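N-hydroxyarylamine O-acetyltransferase (Bacillus cereus, PDB 4DMO) probably acetylates arylamines and N-hydroxyarylamines as a member of the arylamine N-acetyltransferase family. Local coordinates at residues His110-Leu115 against Leu184-Tyr189; Tyr151-Glu156 against Gly161-Glu166; Ala228-Asp233 against Asn255-Lys260. All coordinates share one frame; numbering follows the deposited sequence.

Contact 1 of 3, residues His110-Leu115 against Leu184-Tyr189. With KH2 (3-(1-methylpiperidinium-1-yl)propane-1-sulfonate), chain C.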
loop_
_atom_site.group_PDB
_atom_site.type_symbol
_atom_site.label_atom_id
_atom_site.label_comp_id
_atom_site.label_asym_id
_atom_site.label_seq_id
_atom_site.Cartn_x
_atom_site.Cartn_y
_atom_site.Cartn_z
ATOM N N HIS A 110 8.075 4.922 -5.311
ATOM C CA HIS A 110 6.712 4.884 -4.816
ATOM C C HIS A 110 5.684 5.225 -5.880
ATOM O O HIS A 110 5.890 6.077 -6.754
ATOM C CB HIS A 110 6.524 5.828 -3.613
ATOM C CG HIS A 110 5.244 5.608 -2.852
ATOM N ND1 HIS A 110 5.094 4.590 -1.930
ATOM C CD2 HIS A 110 4.060 6.279 -2.856
ATOM C CE1 HIS A 110 3.882 4.646 -1.398
ATOM N NE2 HIS A 110 3.242 5.674 -1.932
ATOM N N ILE A 111 4.548 4.565 -5.773
ATOM C CA ILE A 111 3.402 4.881 -6.600
ATOM C C ILE A 111 2.218 5.005 -5.695
ATOM O O ILE A 111 2.113 4.267 -4.732
ATOM C CB ILE A 111 3.102 3.786 -7.594
ATOM C CG1 ILE A 111 4.256 3.634 -8.569
ATOM C CG2 ILE A 111 1.772 4.045 -8.312
ATOM C CD1 ILE A 111 4.419 4.780 -9.520
ATOM N N ALA A 112 1.324 5.930 -6.004
ATOM C CA ALA A 112 0.106 6.143 -5.219
ATOM C C ALA A 112 -0.992 6.643 -6.137
ATOM O O ALA A 112 -0.783 6.844 -7.343
ATOM C CB ALA A 112 0.348 7.138 -4.095
ATOM N N THR A 113 -2.159 6.855 -5.554
ATOM C CA THR A 113 -3.355 7.192 -6.293
ATOM C C THR A 113 -3.928 8.523 -5.821
ATOM O O THR A 113 -3.995 8.772 -4.622
ATOM C CB THR A 113 -4.422 6.107 -6.045
ATOM O OG1 THR A 113 -3.915 4.819 -6.410
ATOM C CG2 THR A 113 -5.674 6.386 -6.841
ATOM N N VAL A 114 -4.349 9.386 -6.736
ATOM C CA VAL A 114 -5.079 10.586 -6.321
ATOM C C VAL A 114 -6.493 10.548 -6.909
ATOM O O VAL A 114 -6.721 10.075 -8.037
ATOM C CB VAL A 114 -4.378 11.894 -6.708
ATOM C CG1 VAL A 114 -2.993 11.967 -6.061
ATOM C CG2 VAL A 114 -4.295 11.993 -8.198
ATOM N N LEU A 115 -7.432 10.990 -6.090
ATOM C CA LEU A 115 -8.851 10.937 -6.399
ATOM C C LEU A 115 -9.464 12.351 -6.322
ATOM O O LEU A 115 -9.199 13.114 -5.395
ATOM C CB LEU A 115 -9.574 10.011 -5.416
ATOM C CG LEU A 115 -11.107 10.106 -5.524
ATOM C CD1 LEU A 115 -11.581 9.632 -6.867
ATOM C CD2 LEU A 115 -11.809 9.322 -4.434
ATOM N N LEU A 184 8.366 13.315 7.411
ATOM C CA LEU A 184 8.135 13.068 6.013
ATOM C C LEU A 184 8.010 11.574 5.744
ATOM O O LEU A 184 8.895 10.806 6.128
ATOM C CB LEU A 184 9.286 13.643 5.208
ATOM C CG LEU A 184 9.210 13.420 3.702
ATOM C CD1 LEU A 184 7.909 13.945 3.154
ATOM C CD2 LEU A 184 10.414 14.084 2.998
ATOM N N GLY A 185 6.895 11.181 5.108
ATOM C CA GLY A 185 6.656 9.796 4.713
ATOM C C GLY A 185 7.195 9.612 3.318
ATOM O O GLY A 185 8.195 8.934 3.082
ATOM N N TYR A 186 6.543 10.269 2.382
ATOM C CA TYR A 186 7.140 10.395 1.074
ATOM C C TYR A 186 6.787 11.715 0.400
ATOM O O TYR A 186 5.819 12.408 0.766
ATOM C CB TYR A 186 6.756 9.221 0.180
ATOM C CG TYR A 186 5.270 9.085 -0.036
ATOM C CD1 TYR A 186 4.516 8.157 0.690
ATOM C CD2 TYR A 186 4.626 9.859 -0.986
ATOM C CE1 TYR A 186 3.165 8.036 0.481
ATOM C CE2 TYR A 186 3.275 9.733 -1.208
ATOM C CZ TYR A 186 2.549 8.823 -0.480
ATOM O OH TYR A 186 1.194 8.710 -0.695
ATOM N N ALA A 187 7.645 12.054 -0.561
ATOM C CA ALA A 187 7.436 13.162 -1.448
ATOM C C ALA A 187 6.928 12.606 -2.764
ATOM O O ALA A 187 7.340 11.515 -3.192
ATOM C CB ALA A 187 8.765 13.914 -1.655
ATOM N N PHE A 188 6.036 13.345 -3.413
ATOM C CA PHE A 188 5.539 12.952 -4.730
ATOM C C PHE A 188 5.260 14.169 -5.600
ATOM O O PHE A 188 5.139 15.269 -5.090
ATOM C CB PHE A 188 4.266 12.118 -4.623
ATOM C CG PHE A 188 3.091 12.856 -4.010
ATOM C CD1 PHE A 188 2.979 12.992 -2.637
ATOM C CD2 PHE A 188 2.094 13.389 -4.810
ATOM C CE1 PHE A 188 1.892 13.654 -2.073
ATOM C CE2 PHE A 188 1.018 14.064 -4.245
ATOM C CZ PHE A 188 0.917 14.183 -2.876
ATOM N N TYR A 189 5.184 13.942 -6.910
ATOM C CA TYR A 189 4.760 14.942 -7.872
ATOM C C TYR A 189 3.257 14.754 -8.172
ATOM O O TYR A 189 2.792 13.618 -8.328
ATOM C CB TYR A 189 5.573 14.793 -9.163
ATOM C CG TYR A 189 7.044 15.061 -9.015
ATOM C CD1 TYR A 189 7.522 16.372 -8.972
ATOM C CD2 TYR A 189 7.976 14.004 -8.916
ATOM C CE1 TYR A 189 8.902 16.644 -8.836
ATOM C CE2 TYR A 189 9.378 14.267 -8.782
ATOM C CZ TYR A 189 9.810 15.603 -8.739
ATOM O OH TYR A 189 11.145 15.918 -8.603
HETATM S S KH2 C . 11.636 14.939 8.938
HETATM C C1 KH2 C . 12.797 14.820 7.618
HETATM O O1 KH2 C . 11.410 13.678 9.602
HETATM N N2 KH2 C . 13.466 16.840 4.471
HETATM O O2 KH2 C . 10.346 15.450 8.532
HETATM C C4 KH2 C . 13.143 16.030 6.827
HETATM O O4 KH2 C . 12.035 15.870 9.974
HETATM C C7 KH2 C . 12.943 15.880 5.369
HETATM C C11 KH2 C . 12.763 18.069 4.602
HETATM C C12 KH2 C . 13.890 17.094 2.052
HETATM C C13 KH2 C . 15.709 16.946 3.560
HETATM C C14 KH2 C . 15.089 17.831 2.536
HETATM C C15 KH2 C . 14.838 17.062 4.762
HETATM C C16 KH2 C . 13.308 16.290 3.156
#
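His110 NE2 and Tyr186 OH converge on one atom, OE1 of Glu125. The histidine makes a full hydrogen bond to it, the tyrosine a weak one. His110 also touches Cys71 of helix 71-84. This arrangement is consistent with His110, Cys71 and Glu125 being the Cys-His-Glu catalytic triad reported for this N-acetyltransferase. The two segments belong to strands 103-117 and 183-188 of the eight-stranded antiparallel sheet. Strand 88-98 runs between them, so they share no backbone bond and meet through side chains on one face.

The imidazole lies over the phenol ring of Tyr186. His110 CD2 sits 3.7 Å above the centre of that ring, and His110 NE2 is 3.4 Å from Tyr186 CE1. The ring centroids are 4.1 Å apart, with planes at 31°, an oblique aromatic pair. Tyr186 reaches the histidine because its CG stands between the backbone N and the carbonyl carbon (chi1 60°). Phe128 meets Tyr186 edge-to-face. At the far end of the phenol, Tyr186 OH rests 3.8 Å from Ala112 CB.

Gly185 and Tyr186 together face Leu165 in a classic beta bulge. One residue before it, Leu184 lines the pocket of the bound piperidinium sulfonate, along with Tyr97, Trp104, Trp182 and Thr183. Leu184 CD2 lies 3.6 Å from C16 of its piperidinium ring. Leu184 N donates to sulfonate O2 at 3.1 Å, with an N-H...O angle of 147°.

Contact 2 of 3, residues Tyr151-Glu156 against Gly161-Glu166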
loop_
_atom_site.group_PDB
_atom_site.type_symbol
_atom_site.label_atom_id
_atom_site.label_comp_id
_atom_site.label_asym_id
_atom_site.label_seq_id
_atom_site.Cartn_x
_atom_site.Cartn_y
_atom_site.Cartn_z
ATOM N N TYR A 151 -1.880 11.554 9.591
ATOM C CA TYR A 151 -1.418 11.801 8.224
ATOM C C TYR A 151 -1.967 13.084 7.658
ATOM O O TYR A 151 -3.121 13.405 7.888
ATOM C CB TYR A 151 -1.839 10.649 7.293
ATOM C CG TYR A 151 -1.276 9.329 7.711
ATOM C CD1 TYR A 151 -1.898 8.564 8.691
ATOM C CD2 TYR A 151 -0.089 8.859 7.166
ATOM C CE1 TYR A 151 -1.368 7.339 9.085
ATOM C CE2 TYR A 151 0.457 7.642 7.570
ATOM C CZ TYR A 151 -0.205 6.888 8.523
ATOM O OH TYR A 151 0.327 5.690 8.933
ATOM N N ARG A 152 -1.143 13.817 6.910
ATOM C CA ARG A 152 -1.591 15.054 6.277
ATOM C C ARG A 152 -0.727 15.350 5.073
ATOM O O ARG A 152 0.454 14.968 5.004
ATOM C CB ARG A 152 -1.528 16.243 7.266
ATOM C CG ARG A 152 -0.166 16.920 7.334
ATOM C CD ARG A 152 -0.047 18.002 8.422
ATOM N NE ARG A 152 1.357 18.362 8.679
ATOM C CZ ARG A 152 1.772 19.167 9.663
ATOM N NH1 ARG A 152 0.892 19.718 10.498
ATOM N NH2 ARG A 152 3.067 19.415 9.834
ATOM N N ILE A 153 -1.300 16.092 4.147
ATOM C CA ILE A 153 -0.570 16.488 2.956
ATOM C C ILE A 153 -0.136 17.943 3.060
ATOM O O ILE A 153 -0.871 18.768 3.579
ATOM C CB ILE A 153 -1.466 16.343 1.726
ATOM C CG1 ILE A 153 -1.741 14.855 1.463
ATOM C CG2 ILE A 153 -0.829 17.039 0.531
ATOM C CD1 ILE A 153 -2.678 14.635 0.323
ATOM N N ARG A 154 1.054 18.261 2.572
ATOM C CA ARG A 154 1.453 19.651 2.443
ATOM C C ARG A 154 2.057 19.866 1.077
ATOM O O ARG A 154 2.767 19.004 0.552
ATOM C CB ARG A 154 2.427 20.073 3.553
ATOM C CG ARG A 154 1.782 20.114 4.934
ATOM C CD ARG A 154 2.547 21.050 5.899
ATOM N NE ARG A 154 3.844 20.506 6.305
ATOM C CZ ARG A 154 5.035 20.966 5.900
ATOM N NH1 ARG A 154 5.132 21.992 5.063
ATOM N NH2 ARG A 154 6.148 20.377 6.313
ATOM N N LYS A 155 1.721 20.996 0.477
ATOM C CA LYS A 155 2.385 21.419 -0.743
ATOM C C LYS A 155 3.776 21.859 -0.330
ATOM O O LYS A 155 3.934 22.746 0.502
ATOM C CB LYS A 155 1.619 22.569 -1.406
ATOM C CG LYS A 155 1.883 22.728 -2.903
ATOM C CD LYS A 155 1.139 23.956 -3.467
ATOM C CE LYS A 155 1.116 23.981 -4.997
ATOM N NZ LYS A 155 2.498 24.050 -5.568
ATOM N N GLU A 156 4.784 21.200 -0.874
ATOM C CA GLU A 156 6.158 21.521 -0.543
ATOM C C GLU A 156 7.146 20.941 -1.545
ATOM O O GLU A 156 7.227 19.730 -1.766
ATOM C CB GLU A 156 6.509 21.038 0.845
ATOM C CG GLU A 156 7.917 21.425 1.231
ATOM C CD GLU A 156 8.235 21.113 2.676
ATOM O OE1 GLU A 156 9.067 20.216 2.903
ATOM O OE2 GLU A 156 7.655 21.768 3.583
ATOM N N GLY A 161 9.703 15.762 -5.340
ATOM C CA GLY A 161 8.299 15.999 -5.596
ATOM C C GLY A 161 7.928 17.449 -5.368
ATOM O O GLY A 161 8.785 18.288 -5.079
ATOM N N ASN A 162 6.640 17.747 -5.521
ATOM C CA ASN A 162 6.121 19.056 -5.177
ATOM C C ASN A 162 5.038 18.981 -4.115
ATOM O O ASN A 162 4.458 20.009 -3.771
ATOM C CB ASN A 162 5.611 19.805 -6.406
ATOM C CG ASN A 162 4.860 18.933 -7.356
ATOM O OD1 ASN A 162 3.981 18.161 -6.964
ATOM N ND2 ASN A 162 5.224 19.023 -8.626
ATOM N N TYR A 163 4.779 17.776 -3.598
ATOM C CA TYR A 163 3.901 17.595 -2.434
ATOM C C TYR A 163 4.529 16.577 -1.497
ATOM O O TYR A 163 5.488 15.891 -1.840
ATOM C CB TYR A 163 2.516 17.100 -2.836
ATOM C CG TYR A 163 1.602 18.156 -3.415
ATOM C CD1 TYR A 163 0.709 18.831 -2.595
ATOM C CD2 TYR A 163 1.612 18.464 -4.765
ATOM C CE1 TYR A 163 -0.132 19.781 -3.094
ATOM C CE2 TYR A 163 0.763 19.415 -5.285
ATOM C CZ TYR A 163 -0.117 20.074 -4.435
ATOM O OH TYR A 163 -0.986 21.050 -4.895
ATOM N N ILE A 164 4.001 16.493 -0.298
ATOM C CA ILE A 164 4.524 15.553 0.666
ATOM C C ILE A 164 3.394 14.966 1.468
ATOM O O ILE A 164 2.355 15.610 1.681
ATOM C CB ILE A 164 5.546 16.183 1.652
ATOM C CG1 ILE A 164 4.869 17.188 2.592
ATOM C CG2 ILE A 164 6.714 16.827 0.900
ATOM C CD1 ILE A 164 5.866 17.806 3.635
ATOM N N LEU A 165 3.615 13.722 1.888
ATOM C CA LEU A 165 2.772 13.075 2.872
ATOM C C LEU A 165 3.545 12.975 4.160
ATOM O O LEU A 165 4.578 12.287 4.238
ATOM C CB LEU A 165 2.362 11.683 2.417
ATOM C CG LEU A 165 1.467 11.070 3.476
ATOM C CD1 LEU A 165 0.122 11.747 3.457
ATOM C CD2 LEU A 165 1.331 9.575 3.305
ATOM N N GLU A 166 3.050 13.691 5.162
ATOM C CA GLU A 166 3.647 13.717 6.468
ATOM C C GLU A 166 2.839 12.855 7.409
ATOM O O GLU A 166 1.659 12.639 7.221
ATOM C CB GLU A 166 3.654 15.151 7.011
ATOM C CG GLU A 166 4.923 15.920 6.760
ATOM C CD GLU A 166 4.784 17.364 7.163
ATOM O OE1 GLU A 166 3.648 17.879 7.087
ATOM O OE2 GLU A 166 5.790 17.973 7.582
HETATM O O HOH W 1 4.877 22.896 -4.736
#
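Glu166 is held by Arg152 and Arg154 across the antiparallel beta hairpin of strands 149-158 and 163-168. Two backbone bonds each pair Arg152 with Glu166 and Arg154 with Ile164. The buried carboxylate is the tight part. Arg154 takes it side-on: NE bonds to Glu166 OE1 at 2.7 Å and NH2 to Glu166 OE2 at 2.7 Å. Arg152 NE reaches the same Glu166 OE1 at 2.8 Å, from the opposite face of the carboxylate plane. Two positive groups around one buried acid would probably favour its ionised form. A bend at chi3 (-71°) turns the Arg154 guanidinium so that NH1 also bonds to Glu156 OE2. Arg152 makes a cation-pi contact with Trp182.

On the other face of the hairpin, Ile153 CG1 lies 4.1 Å from Leu165 CD1, and both side chains touch Leu123. Lys155 CG sits over one face of the Tyr163 ring, toward its rim, a CH-pi contact.

Toward the turn the contact is looser. The bond from Glu156 N to Asn162 O is bent (143°). Lys155 is exposed. Its NZ donates to a water at 2.8 Å, and that water donates to Asn162 O at 3.1 Å.

Contact 3 of 3, residues Ala228-Asp233 against Asn255-Lys260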
loop_
_atom_site.group_PDB
_atom_site.type_symbol
_atom_site.label_atom_id
_atom_site.label_comp_id
_atom_site.label_asym_id
_atom_site.label_seq_id
_atom_site.Cartn_x
_atom_site.Cartn_y
_atom_site.Cartn_z
ATOM N N ALA A 228 0.658 -7.290 12.224
ATOM C CA ALA A 228 1.516 -8.461 12.273
ATOM C C ALA A 228 2.561 -8.311 11.162
ATOM O O ALA A 228 2.234 -7.840 10.072
ATOM C CB ALA A 228 0.711 -9.698 12.085
ATOM N N SER A 229 3.811 -8.656 11.471
ATOM C CA SER A 229 4.948 -8.516 10.559
ATOM C C SER A 229 5.778 -9.784 10.562
ATOM O O SER A 229 6.029 -10.377 11.610
ATOM C CB SER A 229 5.840 -7.351 10.971
ATOM O OG SER A 229 5.089 -6.173 11.095
ATOM N N LEU A 230 6.181 -10.219 9.377
ATOM C CA LEU A 230 6.954 -11.450 9.240
ATOM C C LEU A 230 8.182 -11.216 8.374
ATOM O O LEU A 230 8.137 -10.479 7.380
ATOM C CB LEU A 230 6.092 -12.577 8.662
ATOM C CG LEU A 230 6.755 -13.942 8.419
ATOM C CD1 LEU A 230 7.210 -14.564 9.722
ATOM C CD2 LEU A 230 5.824 -14.886 7.675
ATOM N N THR A 231 9.303 -11.785 8.818
ATOM C CA THR A 231 10.528 -11.812 8.027
ATOM C C THR A 231 11.157 -13.216 8.089
ATOM O O THR A 231 10.644 -14.131 8.758
ATOM C CB THR A 231 11.577 -10.780 8.503
ATOM O OG1 THR A 231 12.211 -11.279 9.688
ATOM C CG2 THR A 231 10.950 -9.430 8.747
ATOM N N LYS A 232 12.295 -13.358 7.420
ATOM C CA LYS A 232 12.936 -14.651 7.273
ATOM C C LYS A 232 13.149 -15.203 8.663
ATOM O O LYS A 232 13.190 -16.422 8.869
ATOM C CB LYS A 232 14.293 -14.493 6.557
ATOM C CG LYS A 232 14.719 -15.635 5.632
ATOM C CD LYS A 232 15.730 -15.131 4.554
ATOM C CE LYS A 232 15.502 -15.783 3.162
ATOM N NZ LYS A 232 16.208 -15.063 2.054
ATOM N N ASP A 233 13.286 -14.304 9.631
ATOM C CA ASP A 233 13.705 -14.767 10.940
ATOM C C ASP A 233 12.689 -14.587 12.063
ATOM O O ASP A 233 12.727 -15.348 13.015
ATOM C CB ASP A 233 15.029 -14.093 11.318
ATOM C CG ASP A 233 16.239 -14.849 10.786
ATOM O OD1 ASP A 233 16.161 -16.092 10.651
ATOM O OD2 ASP A 233 17.264 -14.197 10.487
ATOM N N ASN A 255 3.248 -22.093 7.046
ATOM C CA ASN A 255 2.051 -22.029 7.857
ATOM C C ASN A 255 1.720 -20.593 8.256
ATOM O O ASN A 255 0.592 -20.156 8.096
ATOM C CB ASN A 255 2.197 -22.925 9.092
ATOM C CG ASN A 255 2.214 -24.395 8.735
ATOM O OD1 ASN A 255 1.590 -24.812 7.765
ATOM N ND2 ASN A 255 2.959 -25.175 9.492
ATOM N N LEU A 256 2.704 -19.864 8.749
ATOM C CA LEU A 256 2.506 -18.489 9.150
ATOM C C LEU A 256 2.056 -17.587 7.992
ATOM O O LEU A 256 1.254 -16.675 8.177
ATOM C CB LEU A 256 3.784 -17.938 9.769
ATOM C CG LEU A 256 4.027 -18.350 11.231
ATOM C CD1 LEU A 256 5.435 -17.948 11.720
ATOM C CD2 LEU A 256 2.968 -17.763 12.151
ATOM N N LEU A 257 2.630 -17.798 6.821
ATOM C CA LEU A 257 2.274 -17.000 5.669
ATOM C C LEU A 257 0.815 -17.185 5.415
ATOM O O LEU A 257 0.099 -16.237 5.139
ATOM C CB LEU A 257 3.084 -17.403 4.440
ATOM C CG LEU A 257 4.492 -16.822 4.319
ATOM C CD1 LEU A 257 5.155 -17.403 3.079
ATOM C CD2 LEU A 257 4.489 -15.333 4.229
ATOM N N HIS A 258 0.360 -18.420 5.549
ATOM C CA HIS A 258 -1.031 -18.720 5.259
ATOM C C HIS A 258 -1.961 -18.324 6.388
ATOM O O HIS A 258 -2.963 -17.638 6.173
ATOM C CB HIS A 258 -1.227 -20.203 4.965
ATOM C CG HIS A 258 -2.661 -20.562 4.778
ATOM N ND1 HIS A 258 -3.384 -21.251 5.730
ATOM C CD2 HIS A 258 -3.527 -20.274 3.781
ATOM C CE1 HIS A 258 -4.627 -21.393 5.314
ATOM N NE2 HIS A 258 -4.739 -20.818 4.127
ATOM N N SER A 259 -1.628 -18.747 7.594
ATOM C CA SER A 259 -2.481 -18.500 8.763
ATOM C C SER A 259 -2.592 -17.017 9.165
ATOM O O SER A 259 -3.656 -16.555 9.597
ATOM C CB SER A 259 -1.948 -19.310 9.950
ATOM O OG SER A 259 -2.208 -20.665 9.715
ATOM N N LYS A 260 -1.496 -16.270 9.072
ATOM C CA LYS A 260 -1.551 -14.855 9.428
ATOM C C LYS A 260 -1.850 -13.966 8.243
ATOM O O LYS A 260 -2.422 -12.917 8.405
ATOM C CB LYS A 260 -0.256 -14.404 10.121
ATOM C CG LYS A 260 0.069 -15.203 11.393
ATOM C CD LYS A 260 -0.401 -14.506 12.697
ATOM C CE LYS A 260 -0.522 -15.504 13.876
ATOM N NZ LYS A 260 -1.578 -16.580 13.666
#
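Leu230 holds its CG opposite the backbone N (chi1 179°), and Leu257 holds its CG beside the N, opposite the carbonyl carbon (chi1 -82°). These torsions bring one methyl from each side chain together. Leu230 CD2 and Leu257 CD2 meet at 3.7 Å, and the two side chains cross at about a right angle. The CB of Leu257 does not aim at the strand, so the touch is made by the CD2 end of the side chain. The same Leu230 CD2 lies 4.2 Å from Leu256 CB, so one methyl serves two successive residues of the helix.

This is helix-on-sheet packing. It has no hydrogen bond between the segments and buries only a modest area. The nearest CA atoms, Leu230 and Leu257, are 8.1 Å apart, too far for backbone contact. Within the helix, Ser259 N bonds to Asn255 O at 2.7 Å. Both Leu230 and Leu257 are buried.

Beyond the contact, Leu230 also touches Tyr253 and Phe261 of helix 250-261, and Ala228 touches Phe261. Val248, in the link into this helix, packs on both Leu230 and Leu256. Leu257 also touches Ile219 of strand 218-223. Helix 250-261 thus covers neighbouring strands 218-223 and 226-231 of the five-stranded antiparallel sheet.

How the contacts relate
Contacts 1 and 2 share the eight-stranded sheet and touch directly. Strands 163-168 and 183-188 are neighbours there, and Gly185 N and Tyr186 O probably bond to Leu165 O and N. Contact 3 belongs to the other sheet, on the opposite side of the chain's centre, with about 28 Å between its centre and that of contact 1. Contact 1 is buried and combines aromatic packing with the probable catalytic histidine. Contact 2 is partly buried and the most polar, with paired backbones and a charge network. Contact 3 is also buried but purely aliphatic. Only contact 2 joins strands adjacent in a sheet; contact 1 spans an intervening strand, and contact 3 joins helix to strand.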